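Local coordinates for protein transmembrane oligosaccharyl transferase (Archaeoglobus fulgidus, PDB 3WAJ) that belongs to the STT3 family of membrane-embedded transferases of the GT-C clan and binds a zinc ion where its helical part meets its soluble part, at residues W49-L54 and N160-W165; E56-N61 and L89-G94; T80-F85 and N568-G573. All blocks are in the same frame, centred on the assembly; numbering follows the deposited sequence.

Contact 1: W49-L54 and N160-W165; sequences WYYYRL and NDHHIW. With ZN (zinc ion), chain B; SO4 (sulfate ion), chain C.
Y51 on helix 47-60 packs against N160, D161 and H162, which lead into helix 163-181; D161 and H163 are zinc ligands, an arrangement consistent with the second DXD-like motif of STT3 proteins. Metal binding comes from D161 OD2 and H163 NE2, both 2.2 Å from the zinc ion; D47 and three waters also belong to the site. The one hydrogen bond across the segments runs between Y51 OH and H162 ND1, 2.7 Å apart. It joins two rings rim to rim, their planes 88° apart, neither lying over the other's face. H162 CG lies between the backbone N and the carbonyl carbon, and the ring is turned (chi2 -124°) to put ND1 at the tyrosine, while NE2 donates to sulfate O4 at 2.6 Å. Van der Waals contacts add to this: the N160 carbonyl O lies 3.5 Å from Y51 CD2, and D161 OD1 sits in plane at the ring edge near CE2. D161 OD1 accepts hydrogen bonds from water 1 and, over 2.7 Å, from H162 N, which approaches on the anti side, tilted 27° out of the carboxylate plane. D161 OD1 also lies 3.6 Å above the centre of the H162 imidazole.

Contact 2: E56-N61 and L89-G94; sequences ENTIHN and LGSIAG
No flat group faces another between T58 and I59 on one helix and S91 and G94 on the other, so there are neither stacked faces nor edges here; the meeting is between branched aliphatic groups, a hydroxyl and bare backbone. S91 carries most of it on its side. Its OG rests 3.3 Å from T58 CG2 and equally near T58 CB, but this is packing, since S91 OG bonds back to V87 O and T58 OG1 to L54 O, each within its own helix. T58 CG2 lies anti to the backbone N, which turns the methyl toward the serine and keeps the hydroxyl on its own helix. I59 comes alongside: CG1 lies 3.6 Å from S91 CA, and the extended chain then carries CD1 on to G94 CA at 4.1 Å. With no side chain at G94, the isoleucine end reaches the backbone one turn beyond S91. The axes of the two short helical segments approach to 8.9 Å and cross at -62°. This crossing, with S91 and G94 as the small residues on one side, joins helices 47-60 and 84-96, in a region consistent with the first external loop of STT3 proteins.

Contact 3: T80-F85 and N568-G573; sequences THFGPF and NPFQAG. With SO4 (sulfate ion), chain C.
H81, whose imidazole touches F570 across the contact, donates from NE2 to sulfate O1 over 3.1 Å in a nearly straight bond of 173°. The oxygen lies at the imidazole edge, close to the ring plane. H162 and R426 bind the same sulfate, which probably came from the crystallisation liquor and marks a place beside the zinc site where an anion can be held.

The adjoining edge of the H81 ring, at CE1, meets the phenyl ring of F570. This is an offset edge-to-face pair: the imidazole edge points at the phenyl face, centroids 5.1 Å apart and planes at 74°. H81 CE1 makes the touch, 3.5 Å from F570 CE1, and ND1 lies over the phenyl face. F570 in turn presents its own edge to F82, with the planes at 81°. F570 CE1 comes within 3.6 Å of F82 CE1, while F570 CZ stands 4.1 Å above the F82 ring plane, toward its rim. F82 CD1 also covers one face of the H81 ring, so the three rings form an aromatic cluster.

F570 is the third residue of a type I turn from N568 to Q571, closed by the bond from Q571 N to N568 O; its CG, anti to the carbonyl carbon, projects from the turn to the two rings. H555 and Y50 add further edge-to-face partners around F570. F82 is stacked on Y51, and its side chain lies about 6 Å from the zinc ion at the nearest atoms.

The contact thus joins a loop of the AglB core region to the STT3 N-terminal region through rings alone. No hydrogen bond crosses it; the neighbouring rings probably restrict rotation of H81, consistent with NE2 staying directed at the anion.

From the N terminus, the first segments to be used lie on helix 47-60, which opens contacts 1 and 2. The chain then passes through 80-85, the first half of contact 3, into helix 84-96, where 89-94 closes the short loop of contact 2. Continuing to 160-165, it closes contact 1, so contact 2 nests within contact 1. Only at 568-573, far along the chain, does contact 3 close, and it crosses both others. Contacts 1 and 2 lie in the STT3 N-terminal region, where L89 also packs on W165; contact 3 brings in the AglB core region. W165 against F85 joins contacts 1 and 3, which share the sulfate.

Contact 1: W49-L54 and N160-W165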
loop_
_atom_site.group_PDB
_atom_site.type_symbol
_atom_site.label_atom_id
_atom_site.label_comp_id
_atom_site.label_asym_id
_atom_site.label_seq_id
_atom_site.Cartn_x
_atom_site.Cartn_y
_atom_site.Cartn_z
ATOM N N TRP A 49 -1.640 -0.165 -9.288
ATOM C CA TRP A 49 -1.694 -1.348 -10.145
ATOM C C TRP A 49 -3.035 -2.079 -10.052
ATOM O O TRP A 49 -3.486 -2.691 -11.024
ATOM C CB TRP A 49 -0.520 -2.284 -9.859
ATOM C CG TRP A 49 0.773 -1.623 -10.243
ATOM C CD1 TRP A 49 1.505 -0.755 -9.481
ATOM C CD2 TRP A 49 1.460 -1.724 -11.510
ATOM N NE1 TRP A 49 2.610 -0.326 -10.186
ATOM C CE2 TRP A 49 2.605 -0.903 -11.432
ATOM C CE3 TRP A 49 1.211 -2.420 -12.692
ATOM C CZ2 TRP A 49 3.518 -0.772 -12.495
ATOM C CZ3 TRP A 49 2.125 -2.294 -13.755
ATOM C CH2 TRP A 49 3.262 -1.477 -13.643
ATOM N N TYR A 50 -3.675 -2.014 -8.891
ATOM C CA TYR A 50 -4.956 -2.685 -8.726
ATOM C C TYR A 50 -6.096 -1.883 -9.363
ATOM O O TYR A 50 -7.013 -2.471 -9.945
ATOM C CB TYR A 50 -5.251 -2.993 -7.247
ATOM C CG TYR A 50 -6.369 -3.983 -7.121
ATOM C CD1 TYR A 50 -6.159 -5.327 -7.431
ATOM C CD2 TYR A 50 -7.646 -3.585 -6.738
ATOM C CE1 TYR A 50 -7.178 -6.270 -7.339
ATOM C CE2 TYR A 50 -8.691 -4.527 -6.629
ATOM C CZ TYR A 50 -8.441 -5.867 -6.938
ATOM O OH TYR A 50 -9.442 -6.804 -6.858
ATOM N N TYR A 51 -6.050 -0.550 -9.255
ATOM C CA TYR A 51 -6.970 0.273 -10.050
ATOM C C TYR A 51 -6.878 -0.115 -11.520
ATOM O O TYR A 51 -7.884 -0.355 -12.176
ATOM C CB TYR A 51 -6.747 1.778 -9.850
ATOM C CG TYR A 51 -7.630 2.267 -8.741
ATOM C CD1 TYR A 51 -9.012 2.261 -8.886
ATOM C CD2 TYR A 51 -7.095 2.658 -7.519
ATOM C CE1 TYR A 51 -9.838 2.642 -7.844
ATOM C CE2 TYR A 51 -7.910 3.059 -6.478
ATOM C CZ TYR A 51 -9.272 3.040 -6.640
ATOM O OH TYR A 51 -10.069 3.443 -5.601
ATOM N N TYR A 52 -5.648 -0.204 -12.000
ATOM C CA TYR A 52 -5.347 -0.603 -13.360
ATOM C C TYR A 52 -6.038 -1.924 -13.691
ATOM O O TYR A 52 -6.718 -2.033 -14.716
ATOM C CB TYR A 52 -3.827 -0.691 -13.490
ATOM C CG TYR A 52 -3.261 -1.329 -14.731
ATOM C CD1 TYR A 52 -2.323 -2.362 -14.623
ATOM C CD2 TYR A 52 -3.616 -0.892 -16.007
ATOM C CE1 TYR A 52 -1.751 -2.950 -15.734
ATOM C CE2 TYR A 52 -3.046 -1.493 -17.150
ATOM C CZ TYR A 52 -2.110 -2.515 -16.990
ATOM O OH TYR A 52 -1.531 -3.118 -18.078
ATOM N N ARG A 53 -5.876 -2.911 -12.811
ATOM C CA ARG A 53 -6.513 -4.213 -12.976
ATOM C C ARG A 53 -8.035 -4.041 -13.099
ATOM O O ARG A 53 -8.669 -4.636 -13.977
ATOM C CB ARG A 53 -6.136 -5.143 -11.803
ATOM C CG ARG A 53 -6.801 -6.535 -11.788
ATOM C CD ARG A 53 -8.280 -6.514 -11.271
ATOM N NE ARG A 53 -8.819 -7.872 -11.222
ATOM C CZ ARG A 53 -9.176 -8.567 -12.299
ATOM N NH1 ARG A 53 -9.093 -8.013 -13.500
ATOM N NH2 ARG A 53 -9.630 -9.804 -12.172
ATOM N N LEU A 54 -8.608 -3.236 -12.212
ATOM C CA LEU A 54 -10.050 -3.017 -12.212
ATOM C C LEU A 54 -10.520 -2.258 -13.461
ATOM O O LEU A 54 -11.519 -2.628 -14.073
ATOM C CB LEU A 54 -10.494 -2.282 -10.950
ATOM C CG LEU A 54 -10.341 -3.016 -9.623
ATOM C CD1 LEU A 54 -10.862 -2.113 -8.459
ATOM C CD2 LEU A 54 -11.085 -4.339 -9.670
ATOM N N ASN A 160 -1.953 6.595 -9.428
ATOM C CA ASN A 160 -3.382 6.617 -9.674
ATOM C C ASN A 160 -4.166 5.884 -8.589
ATOM O O ASN A 160 -4.574 4.735 -8.771
ATOM C CB ASN A 160 -3.692 6.021 -11.046
ATOM C CG ASN A 160 -5.139 6.145 -11.391
ATOM O OD1 ASN A 160 -5.767 7.164 -11.090
ATOM N ND2 ASN A 160 -5.700 5.101 -11.981
ATOM N N ASP A 161 -4.364 6.563 -7.462
ATOM C CA ASP A 161 -5.026 5.995 -6.300
ATOM C C ASP A 161 -6.119 6.993 -5.891
ATOM O O ASP A 161 -6.176 8.108 -6.427
ATOM C CB ASP A 161 -4.004 5.763 -5.172
ATOM C CG ASP A 161 -4.457 4.728 -4.162
ATOM O OD1 ASP A 161 -5.667 4.407 -4.098
ATOM O OD2 ASP A 161 -3.591 4.234 -3.418
ATOM N N HIS A 162 -6.990 6.600 -4.965
ATOM C CA HIS A 162 -8.153 7.416 -4.655
ATOM C C HIS A 162 -7.906 8.481 -3.572
ATOM O O HIS A 162 -8.809 9.255 -3.246
ATOM C CB HIS A 162 -9.342 6.523 -4.271
ATOM C CG HIS A 162 -9.072 5.623 -3.104
ATOM N ND1 HIS A 162 -9.221 4.251 -3.171
ATOM C CD2 HIS A 162 -8.667 5.895 -1.838
ATOM C CE1 HIS A 162 -8.917 3.719 -1.994
ATOM N NE2 HIS A 162 -8.579 4.697 -1.172
ATOM N N HIS A 163 -6.698 8.527 -3.012
ATOM C CA HIS A 163 -6.448 9.439 -1.881
ATOM C C HIS A 163 -6.523 10.915 -2.301
ATOM O O HIS A 163 -6.970 11.764 -1.527
ATOM C CB HIS A 163 -5.122 9.125 -1.152
ATOM C CG HIS A 163 -4.970 7.694 -0.759
ATOM N ND1 HIS A 163 -5.735 7.105 0.238
ATOM C CD2 HIS A 163 -4.155 6.705 -1.221
ATOM C CE1 HIS A 163 -5.400 5.829 0.355
ATOM N NE2 HIS A 163 -4.432 5.575 -0.513
ATOM N N ILE A 164 -6.081 11.237 -3.514
ATOM C CA ILE A 164 -6.236 12.612 -3.978
ATOM C C ILE A 164 -7.720 12.944 -4.071
ATOM O O ILE A 164 -8.127 14.056 -3.754
ATOM C CB ILE A 164 -5.491 12.913 -5.317
ATOM C CG1 ILE A 164 -5.726 14.370 -5.746
ATOM C CG2 ILE A 164 -5.921 11.964 -6.425
ATOM C CD1 ILE A 164 -5.106 15.397 -4.807
ATOM N N TRP A 165 -8.534 11.960 -4.446
ATOM C CA TRP A 165 -9.957 12.210 -4.652
ATOM C C TRP A 165 -10.759 12.273 -3.365
ATOM O O TRP A 165 -11.814 12.913 -3.318
ATOM C CB TRP A 165 -10.543 11.191 -5.626
ATOM C CG TRP A 165 -9.851 11.266 -6.961
ATOM C CD1 TRP A 165 -8.956 10.371 -7.479
ATOM C CD2 TRP A 165 -9.985 12.309 -7.930
ATOM N NE1 TRP A 165 -8.536 10.790 -8.718
ATOM C CE2 TRP A 165 -9.154 11.977 -9.022
ATOM C CE3 TRP A 165 -10.733 13.488 -7.986
ATOM C CZ2 TRP A 165 -9.046 12.791 -10.161
ATOM C CZ3 TRP A 165 -10.626 14.294 -9.112
ATOM C CH2 TRP A 165 -9.789 13.941 -10.186
HETATM ZN ZN ZN B . -3.742 3.681 -1.291
HETATM S S SO4 C . -7.680 2.437 1.550
HETATM O O1 SO4 C . -7.309 1.692 0.339
HETATM O O2 SO4 C . -8.532 1.572 2.373
HETATM O O3 SO4 C . -6.458 2.791 2.274
HETATM O O4 SO4 C . -8.415 3.670 1.244
HETATM O O HOH W 1 -5.744 2.928 -2.061
HETATM O O HOH W 2 -3.896 2.744 1.036
HETATM O O HOH W 3 -1.764 2.793 -1.217
#

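Contact 2: E56-N61 and L89-G94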
loop_
_atom_site.group_PDB
_atom_site.type_symbol
_atom_site.label_atom_id
_atom_site.label_comp_id
_atom_site.label_asym_id
_atom_site.label_seq_id
_atom_site.Cartn_x
_atom_site.Cartn_y
_atom_site.Cartn_z
ATOM N N GLU A 56 -9.167 -1.934 -16.490
ATOM C CA GLU A 56 -9.057 -2.834 -17.629
ATOM C C GLU A 56 -10.257 -3.786 -17.703
ATOM O O GLU A 56 -10.857 -3.981 -18.758
ATOM C CB GLU A 56 -7.769 -3.645 -17.475
ATOM C CG GLU A 56 -7.195 -4.253 -18.750
ATOM C CD GLU A 56 -5.699 -4.542 -18.620
ATOM O OE1 GLU A 56 -5.137 -4.299 -17.536
ATOM O OE2 GLU A 56 -5.077 -5.002 -19.594
ATOM N N ASN A 57 -10.595 -4.387 -16.572
ATOM C CA ASN A 57 -11.728 -5.297 -16.508
ATOM C C ASN A 57 -13.057 -4.556 -16.722
ATOM O O ASN A 57 -13.969 -5.055 -17.381
ATOM C CB ASN A 57 -11.732 -6.035 -15.163
ATOM C CG ASN A 57 -12.884 -6.982 -15.035
ATOM O OD1 ASN A 57 -14.033 -6.553 -14.930
ATOM N ND2 ASN A 57 -12.595 -8.284 -15.039
ATOM N N THR A 58 -13.160 -3.362 -16.157
ATOM C CA THR A 58 -14.363 -2.559 -16.293
ATOM C C THR A 58 -14.534 -2.072 -17.730
ATOM O O THR A 58 -15.645 -2.059 -18.258
ATOM C CB THR A 58 -14.318 -1.360 -15.363
ATOM O OG1 THR A 58 -14.111 -1.817 -14.017
ATOM C CG2 THR A 58 -15.622 -0.569 -15.455
ATOM N N ILE A 59 -13.430 -1.672 -18.361
ATOM C CA ILE A 59 -13.504 -1.238 -19.744
ATOM C C ILE A 59 -14.096 -2.372 -20.579
ATOM O O ILE A 59 -15.056 -2.168 -21.321
ATOM C CB ILE A 59 -12.141 -0.797 -20.308
ATOM C CG1 ILE A 59 -11.741 0.594 -19.771
ATOM C CG2 ILE A 59 -12.199 -0.748 -21.821
ATOM C CD1 ILE A 59 -10.328 1.075 -20.238
ATOM N N HIS A 60 -13.547 -3.571 -20.413
ATOM C CA HIS A 60 -14.020 -4.745 -21.135
ATOM C C HIS A 60 -15.513 -5.032 -20.931
ATOM O O HIS A 60 -16.206 -5.398 -21.878
ATOM C CB HIS A 60 -13.208 -5.970 -20.738
ATOM C CG HIS A 60 -13.538 -7.191 -21.540
ATOM N ND1 HIS A 60 -12.960 -7.456 -22.762
ATOM C CD2 HIS A 60 -14.391 -8.214 -21.292
ATOM C CE1 HIS A 60 -13.435 -8.598 -23.229
ATOM N NE2 HIS A 60 -14.309 -9.075 -22.360
ATOM N N ASN A 61 -15.996 -4.882 -19.699
ATOM C CA ASN A 61 -17.382 -5.199 -19.363
ATOM C C ASN A 61 -18.276 -3.945 -19.252
ATOM O O ASN A 61 -19.311 -3.952 -18.568
ATOM C CB ASN A 61 -17.439 -5.995 -18.055
ATOM C CG ASN A 61 -16.642 -7.283 -18.117
ATOM O OD1 ASN A 61 -17.008 -8.216 -18.842
ATOM N ND2 ASN A 61 -15.561 -7.353 -17.335
ATOM N N LEU A 89 -14.001 6.800 -13.714
ATOM C CA LEU A 89 -13.155 7.876 -14.270
ATOM C C LEU A 89 -12.058 7.321 -15.182
ATOM O O LEU A 89 -11.879 7.793 -16.315
ATOM C CB LEU A 89 -12.530 8.750 -13.174
ATOM C CG LEU A 89 -11.641 9.899 -13.688
ATOM C CD1 LEU A 89 -12.392 10.768 -14.706
ATOM C CD2 LEU A 89 -11.130 10.773 -12.547
ATOM N N GLY A 90 -11.356 6.289 -14.706
ATOM C CA GLY A 90 -10.291 5.666 -15.485
ATOM C C GLY A 90 -10.750 4.843 -16.688
ATOM O O GLY A 90 -10.085 4.819 -17.739
ATOM N N SER A 91 -11.871 4.141 -16.536
ATOM C CA SER A 91 -12.491 3.468 -17.671
ATOM C C SER A 91 -12.904 4.489 -18.734
ATOM O O SER A 91 -12.637 4.300 -19.929
ATOM C CB SER A 91 -13.704 2.667 -17.217
ATOM O OG SER A 91 -13.339 1.713 -16.242
ATOM N N ILE A 92 -13.547 5.575 -18.298
ATOM C CA ILE A 92 -14.030 6.582 -19.238
ATOM C C ILE A 92 -12.857 7.228 -19.965
ATOM O O ILE A 92 -12.874 7.362 -21.193
ATOM C CB ILE A 92 -14.905 7.650 -18.553
ATOM C CG1 ILE A 92 -16.221 7.041 -18.099
ATOM C CG2 ILE A 92 -15.222 8.755 -19.504
ATOM C CD1 ILE A 92 -17.091 8.020 -17.337
ATOM N N ALA A 93 -11.828 7.602 -19.205
ATOM C CA ALA A 93 -10.604 8.136 -19.795
ATOM C C ALA A 93 -10.054 7.181 -20.846
ATOM O O ALA A 93 -9.633 7.602 -21.930
ATOM C CB ALA A 93 -9.576 8.395 -18.726
ATOM N N GLY A 94 -10.067 5.891 -20.524
ATOM C CA GLY A 94 -9.475 4.888 -21.396
ATOM C C GLY A 94 -10.210 4.750 -22.713
ATOM O O GLY A 94 -9.601 4.751 -23.783
#

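Contact 3: T80-F85 and N568-G573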
loop_
_atom_site.group_PDB
_atom_site.type_symbol
_atom_site.label_atom_id
_atom_site.label_comp_id
_atom_site.label_asym_id
_atom_site.label_seq_id
_atom_site.Cartn_x
_atom_site.Cartn_y
_atom_site.Cartn_z
ATOM N N THR A 80 -13.918 -6.126 -3.448
ATOM C CA THR A 80 -13.161 -4.953 -3.852
ATOM C C THR A 80 -13.710 -3.720 -3.161
ATOM O O THR A 80 -14.817 -3.267 -3.483
ATOM C CB THR A 80 -13.244 -4.747 -5.388
ATOM O OG1 THR A 80 -14.599 -4.469 -5.761
ATOM C CG2 THR A 80 -12.831 -5.996 -6.111
ATOM N N HIS A 81 -12.960 -3.157 -2.219
ATOM C CA HIS A 81 -13.426 -1.904 -1.622
ATOM C C HIS A 81 -13.122 -0.678 -2.477
ATOM O O HIS A 81 -13.671 0.395 -2.217
ATOM C CB HIS A 81 -12.911 -1.705 -0.200
ATOM C CG HIS A 81 -11.452 -1.389 -0.127
ATOM N ND1 HIS A 81 -10.483 -2.367 -0.139
ATOM C CD2 HIS A 81 -10.796 -0.206 -0.047
ATOM C CE1 HIS A 81 -9.291 -1.802 -0.079
ATOM N NE2 HIS A 81 -9.451 -0.489 -0.017
ATOM N N PHE A 82 -12.269 -0.817 -3.489
ATOM C CA PHE A 82 -11.927 0.339 -4.335
ATOM C C PHE A 82 -13.164 0.884 -5.015
ATOM O O PHE A 82 -13.906 0.141 -5.659
ATOM C CB PHE A 82 -10.885 -0.030 -5.396
ATOM C CG PHE A 82 -9.479 -0.051 -4.884
ATOM C CD1 PHE A 82 -9.215 -0.053 -3.508
ATOM C CD2 PHE A 82 -8.409 -0.044 -5.771
ATOM C CE1 PHE A 82 -7.891 -0.079 -3.028
ATOM C CE2 PHE A 82 -7.083 -0.061 -5.305
ATOM C CZ PHE A 82 -6.825 -0.079 -3.932
ATOM N N GLY A 83 -13.385 2.183 -4.865
ATOM C CA GLY A 83 -14.645 2.792 -5.250
ATOM C C GLY A 83 -14.894 2.951 -6.738
ATOM O O GLY A 83 -13.956 2.976 -7.543
ATOM N N PRO A 84 -16.180 3.075 -7.112
ATOM C CA PRO A 84 -16.528 3.267 -8.520
ATOM C C PRO A 84 -16.080 4.605 -9.093
ATOM O O PRO A 84 -15.883 4.652 -10.307
ATOM C CB PRO A 84 -18.062 3.157 -8.534
ATOM C CG PRO A 84 -18.501 3.365 -7.094
ATOM C CD PRO A 84 -17.368 2.840 -6.264
ATOM N N PHE A 85 -15.910 5.655 -8.291
ATOM C CA PHE A 85 -15.512 6.930 -8.894
ATOM C C PHE A 85 -14.271 6.809 -9.782
ATOM O O PHE A 85 -14.288 7.170 -10.967
ATOM C CB PHE A 85 -15.285 8.052 -7.875
ATOM C CG PHE A 85 -14.684 9.285 -8.507
ATOM C CD1 PHE A 85 -13.339 9.580 -8.349
ATOM C CD2 PHE A 85 -15.455 10.110 -9.325
ATOM C CE1 PHE A 85 -12.769 10.692 -8.971
ATOM C CE2 PHE A 85 -14.898 11.238 -9.947
ATOM C CZ PHE A 85 -13.550 11.530 -9.770
ATOM N N ASN A 568 -2.013 -10.285 -0.567
ATOM C CA ASN A 568 -2.504 -9.017 -1.117
ATOM C C ASN A 568 -1.966 -7.833 -0.355
ATOM O O ASN A 568 -1.746 -7.925 0.857
ATOM C CB ASN A 568 -4.025 -8.893 -0.815
ATOM C CG ASN A 568 -4.876 -9.346 -1.941
ATOM O OD1 ASN A 568 -4.427 -9.381 -3.082
ATOM N ND2 ASN A 568 -6.122 -9.698 -1.643
ATOM N N PRO A 569 -1.887 -6.674 -1.018
ATOM C CA PRO A 569 -1.652 -5.428 -0.277
ATOM C C PRO A 569 -2.872 -4.917 0.511
ATOM O O PRO A 569 -2.762 -3.863 1.134
ATOM C CB PRO A 569 -1.223 -4.448 -1.378
ATOM C CG PRO A 569 -0.641 -5.363 -2.465
ATOM C CD PRO A 569 -1.600 -6.521 -2.457
ATOM N N PHE A 570 -4.000 -5.632 0.475
ATOM C CA PHE A 570 -5.082 -5.425 1.457
ATOM C C PHE A 570 -4.842 -6.271 2.695
ATOM O O PHE A 570 -5.725 -6.372 3.542
ATOM C CB PHE A 570 -6.450 -5.843 0.897
ATOM C CG PHE A 570 -6.746 -5.269 -0.447
ATOM C CD1 PHE A 570 -6.569 -3.919 -0.691
ATOM C CD2 PHE A 570 -7.164 -6.085 -1.480
ATOM C CE1 PHE A 570 -6.816 -3.391 -1.943
ATOM C CE2 PHE A 570 -7.406 -5.564 -2.740
ATOM C CZ PHE A 570 -7.238 -4.222 -2.967
ATOM N N GLN A 571 -3.666 -6.907 2.757
ATOM C CA GLN A 571 -3.259 -7.807 3.845
ATOM C C GLN A 571 -4.086 -9.086 3.968
ATOM O O GLN A 571 -4.187 -9.662 5.051
ATOM C CB GLN A 571 -3.153 -7.055 5.181
ATOM C CG GLN A 571 -2.091 -5.934 5.152
ATOM C CD GLN A 571 -2.091 -5.064 6.404
ATOM O OE1 GLN A 571 -2.882 -5.270 7.327
ATOM N NE2 GLN A 571 -1.197 -4.089 6.439
ATOM N N ALA A 572 -4.662 -9.527 2.846
ATOM C CA ALA A 572 -5.266 -10.854 2.752
ATOM C C ALA A 572 -4.179 -11.913 2.485
ATOM O O ALA A 572 -3.180 -11.624 1.823
ATOM C CB ALA A 572 -6.285 -10.887 1.642
ATOM N N GLY A 573 -4.383 -13.136 2.982
ATOM C CA GLY A 573 -3.509 -14.252 2.648
ATOM C C GLY A 573 -2.150 -14.280 3.345
ATOM O O GLY A 573 -1.261 -15.047 2.952
HETATM S S SO4 C . -7.680 2.437 1.550
HETATM O O1 SO4 C . -7.309 1.692 0.339
HETATM O O2 SO4 C . -8.532 1.572 2.373
HETATM O O3 SO4 C . -6.458 2.791 2.274
HETATM O O4 SO4 C . -8.415 3.670 1.244
#